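Local coordinates for microcin B17-processing protein McbB (Escherichia coli str. K-12 substr. MG1655, PDB 6GRH) that is needed to convert the inactive microcin B17 precursor peptide McbA into the active antibiotic, at residues 165-170 / 181-186; 195-200 / 225-230; 211-216 / 286-291. All blocks are in the same frame, centred on the assembly; numbering follows the deposited sequence. Where two conformers were deposited one is given.

The contacts lie in the zinc-bearing part of McbB, all on the same side of the chain's centre. Contact 1 closes before the other two open. Contacts 2 and 3 interleave along the chain, in the order 195-200, 211-216, 225-230, 286-291. Contact 1 sits at strand 167-174 of the mixed sheet and leads toward helix 193-204. Contact 2 uses that helix, and contact 3 joins the residues just before helix 215-220 to the loop after strand 279-282. Centres of contacts 1 and 2 are about 17 Å apart, and those of contacts 2 and 3 about 12 Å. C195 and C290 bind one zinc ion, which ties helix 193-204 to the C-terminal loop.

Contact 1. Residues 165-170 / 181-186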
loop_
_atom_site.group_PDB
_atom_site.type_symbol
_atom_site.label_atom_id
_atom_site.label_comp_id
_atom_site.label_asym_id
_atom_site.label_seq_id
_atom_site.Cartn_x
_atom_site.Cartn_y
_atom_site.Cartn_z
ATOM N N GLY B 165 3.188 24.387 -23.248
ATOM C CA GLY B 165 4.326 23.670 -22.686
ATOM C C GLY B 165 4.611 23.871 -21.206
ATOM O O GLY B 165 5.640 23.410 -20.730
ATOM N N VAL B 166 3.708 24.522 -20.477
ATOM C CA VAL B 166 3.924 24.824 -19.064
ATOM C C VAL B 166 3.920 23.535 -18.243
ATOM O O VAL B 166 3.358 22.527 -18.668
ATOM C CB VAL B 166 2.830 25.771 -18.537
ATOM C CG1 VAL B 166 1.472 25.082 -18.405
ATOM C CG2 VAL B 166 3.222 26.415 -17.230
ATOM N N ALA B 167 4.582 23.570 -17.103
ATOM C CA ALA B 167 4.404 22.584 -16.049
ATOM C C ALA B 167 4.605 23.285 -14.712
ATOM O O ALA B 167 5.178 24.367 -14.650
ATOM C CB ALA B 167 5.364 21.413 -16.198
ATOM N N PHE B 168 4.108 22.659 -13.654
ATOM C CA PHE B 168 4.174 23.210 -12.315
ATOM C C PHE B 168 4.734 22.186 -11.356
ATOM O O PHE B 168 4.460 20.967 -11.498
ATOM C CB PHE B 168 2.782 23.576 -11.782
ATOM C CG PHE B 168 1.990 24.489 -12.669
ATOM C CD1 PHE B 168 1.304 23.987 -13.775
ATOM C CD2 PHE B 168 1.908 25.824 -12.388
ATOM C CE1 PHE B 168 0.543 24.813 -14.584
ATOM C CE2 PHE B 168 1.149 26.667 -13.179
ATOM C CZ PHE B 168 0.457 26.157 -14.276
ATOM N N ILE B 169 5.451 22.696 -10.350
ATOM C CA ILE B 169 5.803 21.932 -9.157
ATOM C C ILE B 169 5.401 22.822 -8.017
ATOM O O ILE B 169 5.524 24.033 -8.128
ATOM C CB ILE B 169 7.311 21.633 -9.095
ATOM C CG1 ILE B 169 7.632 20.607 -10.170
ATOM C CG2 ILE B 169 7.721 21.096 -7.719
ATOM C CD1 ILE B 169 9.092 20.479 -10.489
ATOM N N GLN B 170 4.854 22.225 -6.970
ATOM C CA GLN B 170 4.445 22.946 -5.784
ATOM C C GLN B 170 5.138 22.360 -4.596
ATOM O O GLN B 170 5.189 21.126 -4.459
ATOM C CB GLN B 170 2.937 22.852 -5.542
ATOM C CG GLN B 170 2.042 23.294 -6.680
ATOM C CD GLN B 170 1.883 22.294 -7.819
ATOM O OE1 GLN B 170 1.708 22.702 -8.962
ATOM N NE2 GLN B 170 1.869 21.018 -7.519
ATOM N N ASP B 181 5.364 18.261 -4.649
ATOM C CA ASP B 181 4.449 17.525 -5.495
ATOM C C ASP B 181 5.162 16.990 -6.727
ATOM O O ASP B 181 6.220 17.485 -7.137
ATOM C CB ASP B 181 3.259 18.402 -5.934
ATOM C CG ASP B 181 2.346 18.777 -4.797
ATOM O OD1 ASP B 181 2.393 18.120 -3.710
ATOM O OD2 ASP B 181 1.564 19.758 -5.005
ATOM N N GLY B 182 4.594 15.954 -7.312
ATOM C CA GLY B 182 4.979 15.535 -8.644
ATOM C C GLY B 182 4.786 16.667 -9.635
ATOM O O GLY B 182 4.060 17.624 -9.380
ATOM N N VAL B 183 5.387 16.521 -10.795
ATOM C CA VAL B 183 5.289 17.543 -11.803
ATOM C C VAL B 183 3.883 17.494 -12.365
ATOM O O VAL B 183 3.435 16.443 -12.813
ATOM C CB VAL B 183 6.290 17.317 -12.941
ATOM C CG1 VAL B 183 6.078 18.382 -14.017
ATOM C CG2 VAL B 183 7.716 17.375 -12.428
ATOM N N TYR B 184 3.189 18.620 -12.296
ATOM C CA TYR B 184 1.922 18.839 -12.967
ATOM C C TYR B 184 2.094 19.445 -14.362
ATOM O O TYR B 184 2.384 20.634 -14.503
ATOM C CB TYR B 184 1.027 19.745 -12.105
ATOM C CG TYR B 184 -0.282 20.091 -12.763
ATOM C CD1 TYR B 184 -1.021 19.133 -13.487
ATOM C CD2 TYR B 184 -0.797 21.375 -12.671
ATOM C CE1 TYR B 184 -2.218 19.468 -14.119
ATOM C CE2 TYR B 184 -1.989 21.725 -13.287
ATOM C CZ TYR B 184 -2.698 20.783 -14.001
ATOM O OH TYR B 184 -3.851 21.182 -14.599
ATOM N N SER B 185 1.875 18.624 -15.382
ATOM C CA SER B 185 1.993 19.014 -16.780
ATOM C C SER B 185 0.661 18.748 -17.451
ATOM O O SER B 185 0.292 17.579 -17.638
ATOM C CB SER B 185 3.076 18.211 -17.472
ATOM O OG SER B 185 2.998 18.345 -18.891
ATOM N N PRO B 186 -0.077 19.821 -17.816
ATOM C CA PRO B 186 -1.302 19.566 -18.552
ATOM C C PRO B 186 -1.083 18.812 -19.856
ATOM O O PRO B 186 -1.872 17.919 -20.172
ATOM C CB PRO B 186 -1.863 20.966 -18.790
ATOM C CG PRO B 186 -1.330 21.771 -17.648
ATOM C CD PRO B 186 -0.006 21.203 -17.321
HETATM O O HOH W 1 4.717 20.269 -19.616
HETATM O O HOH W 2 1.308 18.245 -8.930
#
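F168 and Y184 bring their rings side by side from different first torsions: CG of F168 stands beside its backbone N (chi1 -54°), while CG of Y184 is swung anti to its own (chi1 177°). The contact prolongs a beta hairpin. Strands 167-174 and 177-180 form its arms, and residues 181-186 run on antiparallel to the start of the first arm. F168 and Y184 make a single bridge, an antiparallel hydrogen-bonded pair. F168 N donates to Y184 O at 2.8 Å, and Y184 N donates to F168 O at 2.8 Å. The rings lie 23° from parallel, but are offset so far that little of one covers the other. Their closest atoms are F168 CD1 and Y184 CD2, at 3.5 Å. P186 CD lies over the centre of one face of the Y184 ring. Y157 packs against both rings, E161 bonds Y184 OH, and Y184 also touches the zinc ligands C192 and C292.

V183 divides its methyls between two neighbours. CG1 meets A167 CB at 3.8 Å, and CG2 meets I169 CD1 at 3.9 Å. At the far end, D181 N donates to Q170 O. The Q170 chain bends at chi2, and its NE2 reaches the anti lone pair of D181 OD2 at 2.8 Å. That oxygen is also bonded by H193, and Q170 OE1 is bonded to Y157 OH. A water joins Q170 NE2 to G182 O. S185 OG is hydrogen-bonded with L188 N. A second water lies 2.8 Å from V166 O, to which it donates, and 2.7 Å from S185 OG.

Contact 2. Residues 195-200 / 225-230. With ZN (zinc ion), chain F; SO4 (sulfate ion), chain G.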
loop_
_atom_site.group_PDB
_atom_site.type_symbol
_atom_site.label_atom_id
_atom_site.label_comp_id
_atom_site.label_asym_id
_atom_site.label_seq_id
_atom_site.Cartn_x
_atom_site.Cartn_y
_atom_site.Cartn_z
ATOM N N CYS B 195 -4.700 16.974 -6.381
ATOM C CA CYS B 195 -4.566 15.531 -6.353
ATOM C C CYS B 195 -3.607 15.056 -5.252
ATOM O O CYS B 195 -3.876 14.038 -4.593
ATOM C CB CYS B 195 -4.145 14.980 -7.719
ATOM S SG CYS B 195 -5.393 15.155 -9.002
ATOM N N HIS B 196 -2.514 15.794 -5.054
ATOM C CA HIS B 196 -1.498 15.474 -4.057
ATOM C C HIS B 196 -1.970 15.741 -2.639
ATOM O O HIS B 196 -1.901 14.829 -1.750
ATOM C CB HIS B 196 -0.183 16.220 -4.342
ATOM C CG HIS B 196 0.579 15.633 -5.477
ATOM N ND1 HIS B 196 0.270 15.889 -6.792
ATOM C CD2 HIS B 196 1.587 14.724 -5.494
ATOM C CE1 HIS B 196 1.087 15.205 -7.572
ATOM N NE2 HIS B 196 1.889 14.483 -6.809
ATOM N N ILE B 197 -2.458 16.952 -2.407
ATOM C CA ILE B 197 -2.785 17.383 -1.051
ATOM C C ILE B 197 -3.938 16.539 -0.467
ATOM O O ILE B 197 -3.929 16.216 0.710
ATOM C CB ILE B 197 -3.069 18.895 -1.004
ATOM C CG1 ILE B 197 -2.887 19.432 0.414
ATOM C CG2 ILE B 197 -4.452 19.209 -1.527
ATOM C CD1 ILE B 197 -2.577 20.905 0.425
ATOM N N GLU B 198 -4.874 16.121 -1.315
ATOM C CA GLU B 198 -5.946 15.200 -0.905
ATOM C C GLU B 198 -5.430 13.798 -0.562
ATOM O O GLU B 198 -5.921 13.164 0.372
ATOM C CB GLU B 198 -7.037 15.134 -1.978
ATOM C CG GLU B 198 -7.794 16.465 -2.096
ATOM C CD GLU B 198 -8.575 16.850 -0.841
ATOM O OE1 GLU B 198 -9.004 15.920 -0.116
ATOM O OE2 GLU B 198 -8.779 18.074 -0.609
ATOM N N ARG B 199 -4.461 13.308 -1.314
ATOM C CA ARG B 199 -3.790 12.049 -0.963
ATOM C C ARG B 199 -3.139 12.142 0.434
ATOM O O ARG B 199 -3.330 11.227 1.255
ATOM C CB ARG B 199 -2.771 11.650 -2.027
ATOM C CG ARG B 199 -2.090 10.302 -1.813
ATOM C CD ARG B 199 -3.010 9.160 -2.153
ATOM N NE ARG B 199 -2.386 7.858 -1.941
ATOM C CZ ARG B 199 -2.382 7.163 -0.795
ATOM N NH1 ARG B 199 -2.941 7.620 0.335
ATOM N NH2 ARG B 199 -1.780 5.981 -0.782
ATOM N N TRP B 200 -2.431 13.229 0.729
ATOM C CA TRP B 200 -1.757 13.366 2.032
ATOM C C TRP B 200 -2.749 13.615 3.175
ATOM O O TRP B 200 -2.591 13.047 4.269
ATOM C CB TRP B 200 -0.684 14.463 2.041
ATOM C CG TRP B 200 0.281 14.459 0.868
ATOM C CD1 TRP B 200 0.753 15.557 0.222
ATOM C CD2 TRP B 200 0.868 13.326 0.208
ATOM N NE1 TRP B 200 1.583 15.188 -0.789
ATOM C CE2 TRP B 200 1.687 13.830 -0.819
ATOM C CE3 TRP B 200 0.792 11.932 0.395
ATOM C CZ2 TRP B 200 2.425 13.007 -1.668
ATOM C CZ3 TRP B 200 1.521 11.102 -0.458
ATOM C CH2 TRP B 200 2.323 11.645 -1.480
ATOM N N TYR B 225 -14.304 25.240 -1.691
ATOM C CA TYR B 225 -13.079 24.472 -1.513
ATOM C C TYR B 225 -11.974 25.430 -1.183
ATOM O O TYR B 225 -11.526 26.190 -2.051
ATOM C CB TYR B 225 -12.706 23.655 -2.770
ATOM C CG TYR B 225 -11.535 22.705 -2.544
ATOM C CD1 TYR B 225 -10.230 23.140 -2.679
ATOM C CD2 TYR B 225 -11.744 21.368 -2.181
ATOM C CE1 TYR B 225 -9.154 22.282 -2.468
ATOM C CE2 TYR B 225 -10.672 20.496 -1.968
ATOM C CZ TYR B 225 -9.373 20.960 -2.129
ATOM O OH TYR B 225 -8.282 20.128 -1.911
ATOM N N GLN B 226 -11.564 25.442 0.079
ATOM C CA GLN B 226 -10.411 26.237 0.464
ATOM C C GLN B 226 -9.815 25.718 1.752
ATOM O O GLN B 226 -10.541 25.171 2.606
ATOM C CB GLN B 226 -10.747 27.735 0.556
ATOM C CG GLN B 226 -11.250 28.262 1.900
ATOM C CD GLN B 226 -11.922 29.621 1.759
ATOM O OE1 GLN B 226 -13.113 29.771 2.061
ATOM N NE2 GLN B 226 -11.174 30.610 1.269
ATOM N N MET B 227 -8.500 25.882 1.892
ATOM C CA MET B 227 -7.835 25.468 3.113
ATOM C C MET B 227 -6.432 25.999 3.312
ATOM O O MET B 227 -5.738 26.389 2.370
ATOM C CB MET B 227 -7.760 23.959 3.149
ATOM C CG MET B 227 -7.306 23.376 1.832
ATOM S SD MET B 227 -6.653 21.780 2.226
ATOM C CE MET B 227 -6.181 21.249 0.580
ATOM N N THR B 228 -6.051 25.966 4.580
ATOM C CA THR B 228 -4.697 26.162 5.034
ATOM C C THR B 228 -4.243 24.812 5.590
ATOM O O THR B 228 -5.049 23.875 5.672
ATOM C CB THR B 228 -4.670 27.228 6.133
ATOM O OG1 THR B 228 -5.508 26.799 7.204
ATOM C CG2 THR B 228 -5.185 28.575 5.594
ATOM N N LEU B 229 -2.977 24.710 5.980
ATOM C CA LEU B 229 -2.417 23.435 6.441
ATOM C C LEU B 229 -1.633 23.629 7.725
ATOM O O LEU B 229 -0.785 24.514 7.775
ATOM C CB LEU B 229 -1.468 22.862 5.395
ATOM C CG LEU B 229 -2.037 22.512 4.029
ATOM C CD1 LEU B 229 -0.915 22.134 3.067
ATOM C CD2 LEU B 229 -3.084 21.405 4.124
ATOM N N PRO B 230 -1.894 22.798 8.757
ATOM C CA PRO B 230 -1.045 22.861 9.933
ATOM C C PRO B 230 0.392 22.335 9.626
ATOM O O PRO B 230 0.577 21.429 8.789
ATOM C CB PRO B 230 -1.787 21.981 10.957
ATOM C CG PRO B 230 -2.513 20.991 10.131
ATOM C CD PRO B 230 -2.856 21.675 8.828
HETATM ZN ZN ZN F . -5.884 17.310 -9.768
HETATM S S SO4 G . -2.373 4.939 2.730
HETATM O O1 SO4 G . -1.455 4.983 3.891
HETATM O O2 SO4 G . -3.432 3.922 2.923
HETATM O O3 SO4 G . -3.030 6.261 2.612
HETATM O O4 SO4 G . -1.580 4.598 1.536
#
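I197 points at the 225-230 loop and meets M227 and L229 tip to tip. Its CG2 lies 3.4 Å from M227 CE, and its CD1 lies 3.4 Å from L229 CD1. Both are short for methyl-methyl contacts. I197 was deposited in two conformers, so this closeness is doubtful as a sign of strain. M227 CG sits between the backbone N and the carbonyl carbon (chi1 46°), and the chain then runs out extended, which carries CE to the isoleucine. Y225, M227 and L229 alternate along the loop, and all three turn their CB toward the helix.

Y225 runs alongside I197, heading the other way, with its OH 4.0 Å from I197 CG2. The hydroxyl end of Y225 goes on to meet E198, which comes from the opposite direction. Y225 OH donates to E198 OE2 in a very short hydrogen bond of 2.5 Å. OE2 lies at the edge of the ring, near its plane, while the carboxylate and ring planes are 58° apart. A bend at chi2 (-64°) helps bring the carboxylate to the tyrosine.

The helix concerned, 193-204, follows the first cysteine of a CxxC pair in a Cys4 zinc site. C195 SG binds the zinc ion at 2.3 Å, and C192, C290 and C292 complete the site. C195 faces away from the 225-230 loop. M227 and L229 also touch L201 on the next turn of this helix, and S150 bonds M227 N.

R199 grips a sulfate, probably from the crystallisation liquor, with the edge of its guanidinium. NH1 reaches sulfate O3 at 2.7 Å, and NH2 reaches O4 at 2.7 Å, both nearly straight. R203 bonds the same sulfate.

Contact 3. Residues 211-216 / 286-291; sequences NEMSWA and HWQACS. With ZN (zinc ion), chain F; EDO (1,2-ethanediol), chain I.
The backbones of E212 and W287 stay well apart, 10.3 Å between their CA atoms, and a type I beta turn from W287 to C290 shapes the second segment. Side chains therefore bridge the gap. E212 OE2 accepts two hydrogen bonds, from W287 NE1 at 2.9 Å and from Q288 NE2 at 2.9 Å. The donors come from opposite faces of the carboxylate plane, 44° out of it for the indole and 36° for the amide. Each donor group keeps the oxygen close to its own plane. Two N-H groups on one oxygen fix the turn of the carboxylate and would probably stabilise its negative charge. The first torsion of E212 (chi1 87°) and a bend at chi2 put OE2 between indole and amide. E212 OE1 accepts a weak bond from an ethanediol, probably from the crystallisation liquor.

M213 comes in beside this group. Its CG lies 3.4 Å from Q288 NE2, and its CE reaches W287 CZ2 at 4.2 Å. A289 CB covers part of one face of the indole. N211 makes an Asx turn: its OD1 accepts from M213 N at 3.0 Å. A water links the same OD1 to Q288 NE2. Q288 OE1 turns instead to the backbone N of I2 of a McbD chain, and Q288 O is bonded by R252 of a McbC chain.

C290 closes the turn, and its SG binds the zinc ion at 2.3 Å. W287 also packs on C195 and E198 of helix 193-204, and E212 touches S202 of that helix. Residues 286-291 lie in the loop after strand 279-282. Residues 211-214 lead into helix 215-220, with S214 as its N-cap and W215 stacked on W12 of the McbD chain.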
loop_
_atom_site.group_PDB
_atom_site.type_symbol
_atom_site.label_atom_id
_atom_site.label_comp_id
_atom_site.label_asym_id
_atom_site.label_seq_id
_atom_site.Cartn_x
_atom_site.Cartn_y
_atom_site.Cartn_z
ATOM N N ASN B 211 -9.651 4.642 1.440
ATOM C CA ASN B 211 -10.780 5.464 0.990
ATOM C C ASN B 211 -11.125 6.637 1.935
ATOM O O ASN B 211 -11.464 6.430 3.092
ATOM C CB ASN B 211 -12.028 4.596 0.797
ATOM C CG ASN B 211 -13.257 5.416 0.496
ATOM O OD1 ASN B 211 -13.206 6.384 -0.274
ATOM N ND2 ASN B 211 -14.377 5.048 1.113
ATOM N N GLU B 212 -11.071 7.850 1.381
ATOM C CA GLU B 212 -11.350 9.113 2.093
ATOM C C GLU B 212 -12.857 9.502 2.174
ATOM O O GLU B 212 -13.223 10.375 2.972
ATOM C CB GLU B 212 -10.521 10.266 1.456
ATOM C CG GLU B 212 -11.096 11.040 0.249
ATOM C CD GLU B 212 -11.061 10.302 -1.105
ATOM O OE1 GLU B 212 -10.612 9.131 -1.171
ATOM O OE2 GLU B 212 -11.486 10.893 -2.128
ATOM N N MET B 213 -13.718 8.889 1.356
ATOM C CA MET B 213 -15.113 9.346 1.232
ATOM C C MET B 213 -16.065 8.738 2.268
ATOM O O MET B 213 -16.059 7.551 2.523
ATOM C CB MET B 213 -15.642 9.127 -0.193
ATOM C CG MET B 213 -15.007 10.049 -1.231
ATOM S SD MET B 213 -15.477 11.792 -1.049
ATOM C CE MET B 213 -14.347 12.587 -2.191
ATOM N N SER B 214 -16.890 9.605 2.842
ATOM C CA SER B 214 -17.948 9.279 3.779
ATOM C C SER B 214 -18.873 10.515 3.788
ATOM O O SER B 214 -18.487 11.566 3.248
ATOM C CB SER B 214 -17.374 9.128 5.163
ATOM O OG SER B 214 -16.855 10.385 5.566
ATOM N N TRP B 215 -20.026 10.416 4.438
ATOM C CA TRP B 215 -20.917 11.584 4.500
ATOM C C TRP B 215 -20.271 12.809 5.166
ATOM O O TRP B 215 -20.533 13.919 4.744
ATOM C CB TRP B 215 -22.310 11.256 5.025
ATOM C CG TRP B 215 -23.140 10.805 3.859
ATOM C CD1 TRP B 215 -23.408 9.528 3.471
ATOM C CD2 TRP B 215 -23.712 11.662 2.864
ATOM N NE1 TRP B 215 -24.162 9.535 2.320
ATOM C CE2 TRP B 215 -24.351 10.837 1.920
ATOM C CE3 TRP B 215 -23.763 13.050 2.702
ATOM C CZ2 TRP B 215 -25.033 11.353 0.810
ATOM C CZ3 TRP B 215 -24.443 13.575 1.589
ATOM C CH2 TRP B 215 -25.063 12.717 0.654
ATOM N N ALA B 216 -19.404 12.601 6.151
ATOM C CA ALA B 216 -18.707 13.740 6.767
ATOM C C ALA B 216 -17.877 14.489 5.723
ATOM O O ALA B 216 -17.880 15.713 5.677
ATOM C CB ALA B 216 -17.843 13.279 7.927
ATOM N N HIS B 286 -4.725 10.489 -9.692
ATOM C CA HIS B 286 -5.674 11.611 -9.833
ATOM C C HIS B 286 -6.768 11.458 -8.779
ATOM O O HIS B 286 -7.264 10.357 -8.545
ATOM C CB HIS B 286 -6.318 11.609 -11.213
ATOM C CG HIS B 286 -5.382 11.958 -12.318
ATOM N ND1 HIS B 286 -4.627 11.017 -12.981
ATOM C CD2 HIS B 286 -5.088 13.152 -12.887
ATOM C CE1 HIS B 286 -3.897 11.622 -13.906
ATOM N NE2 HIS B 286 -4.167 12.915 -13.876
ATOM N N TRP B 287 -7.083 12.540 -8.087
ATOM C CA TRP B 287 -8.127 12.488 -7.086
ATOM C C TRP B 287 -9.477 12.464 -7.817
ATOM O O TRP B 287 -9.700 13.221 -8.775
ATOM C CB TRP B 287 -8.017 13.668 -6.154
ATOM C CG TRP B 287 -9.067 13.744 -5.122
ATOM C CD1 TRP B 287 -9.549 12.734 -4.358
ATOM C CD2 TRP B 287 -9.717 14.933 -4.683
ATOM N NE1 TRP B 287 -10.461 13.217 -3.466
ATOM C CE2 TRP B 287 -10.578 14.572 -3.642
ATOM C CE3 TRP B 287 -9.634 16.280 -5.066
ATOM C CZ2 TRP B 287 -11.375 15.505 -2.972
ATOM C CZ3 TRP B 287 -10.430 17.214 -4.405
ATOM C CH2 TRP B 287 -11.287 16.817 -3.365
ATOM N N GLN B 288 -10.339 11.548 -7.404
ATOM C CA GLN B 288 -11.636 11.372 -8.052
ATOM C C GLN B 288 -12.470 12.654 -8.172
ATOM O O GLN B 288 -13.215 12.795 -9.156
ATOM C CB GLN B 288 -12.464 10.280 -7.347
ATOM C CG GLN B 288 -12.764 10.550 -5.878
ATOM C CD GLN B 288 -13.306 9.327 -5.182
ATOM O OE1 GLN B 288 -13.958 8.469 -5.804
ATOM N NE2 GLN B 288 -13.016 9.209 -3.893
ATOM N N ALA B 289 -12.389 13.540 -7.163
ATOM C CA ALA B 289 -13.146 14.780 -7.177
ATOM C C ALA B 289 -12.427 15.976 -7.788
ATOM O O ALA B 289 -12.978 17.072 -7.747
ATOM C CB ALA B 289 -13.622 15.151 -5.791
ATOM N N CYS B 290 -11.237 15.780 -8.343
ATOM C CA CYS B 290 -10.478 16.874 -8.946
ATOM C C CYS B 290 -10.862 17.061 -10.399
ATOM O O CYS B 290 -11.063 16.104 -11.105
ATOM C CB CYS B 290 -8.984 16.596 -8.884
ATOM S SG CYS B 290 -7.997 18.066 -9.239
ATOM N N SER B 291 -10.871 18.295 -10.860
ATOM C CA SER B 291 -11.180 18.588 -12.266
ATOM C C SER B 291 -9.945 18.865 -13.150
ATOM O O SER B 291 -10.121 19.256 -14.310
ATOM C CB SER B 291 -12.083 19.807 -12.285
ATOM O OG SER B 291 -11.385 20.838 -11.591
HETATM ZN ZN ZN F . -5.884 17.310 -9.768
HETATM C C1 EDO I . -7.136 10.538 -3.573
HETATM O O1 EDO I . -5.948 9.761 -3.650
HETATM C C2 EDO I . -7.403 10.958 -2.130
HETATM O O2 EDO I . -7.880 9.844 -1.374
HETATM O O HOH W 3 -14.459 6.932 -2.637
#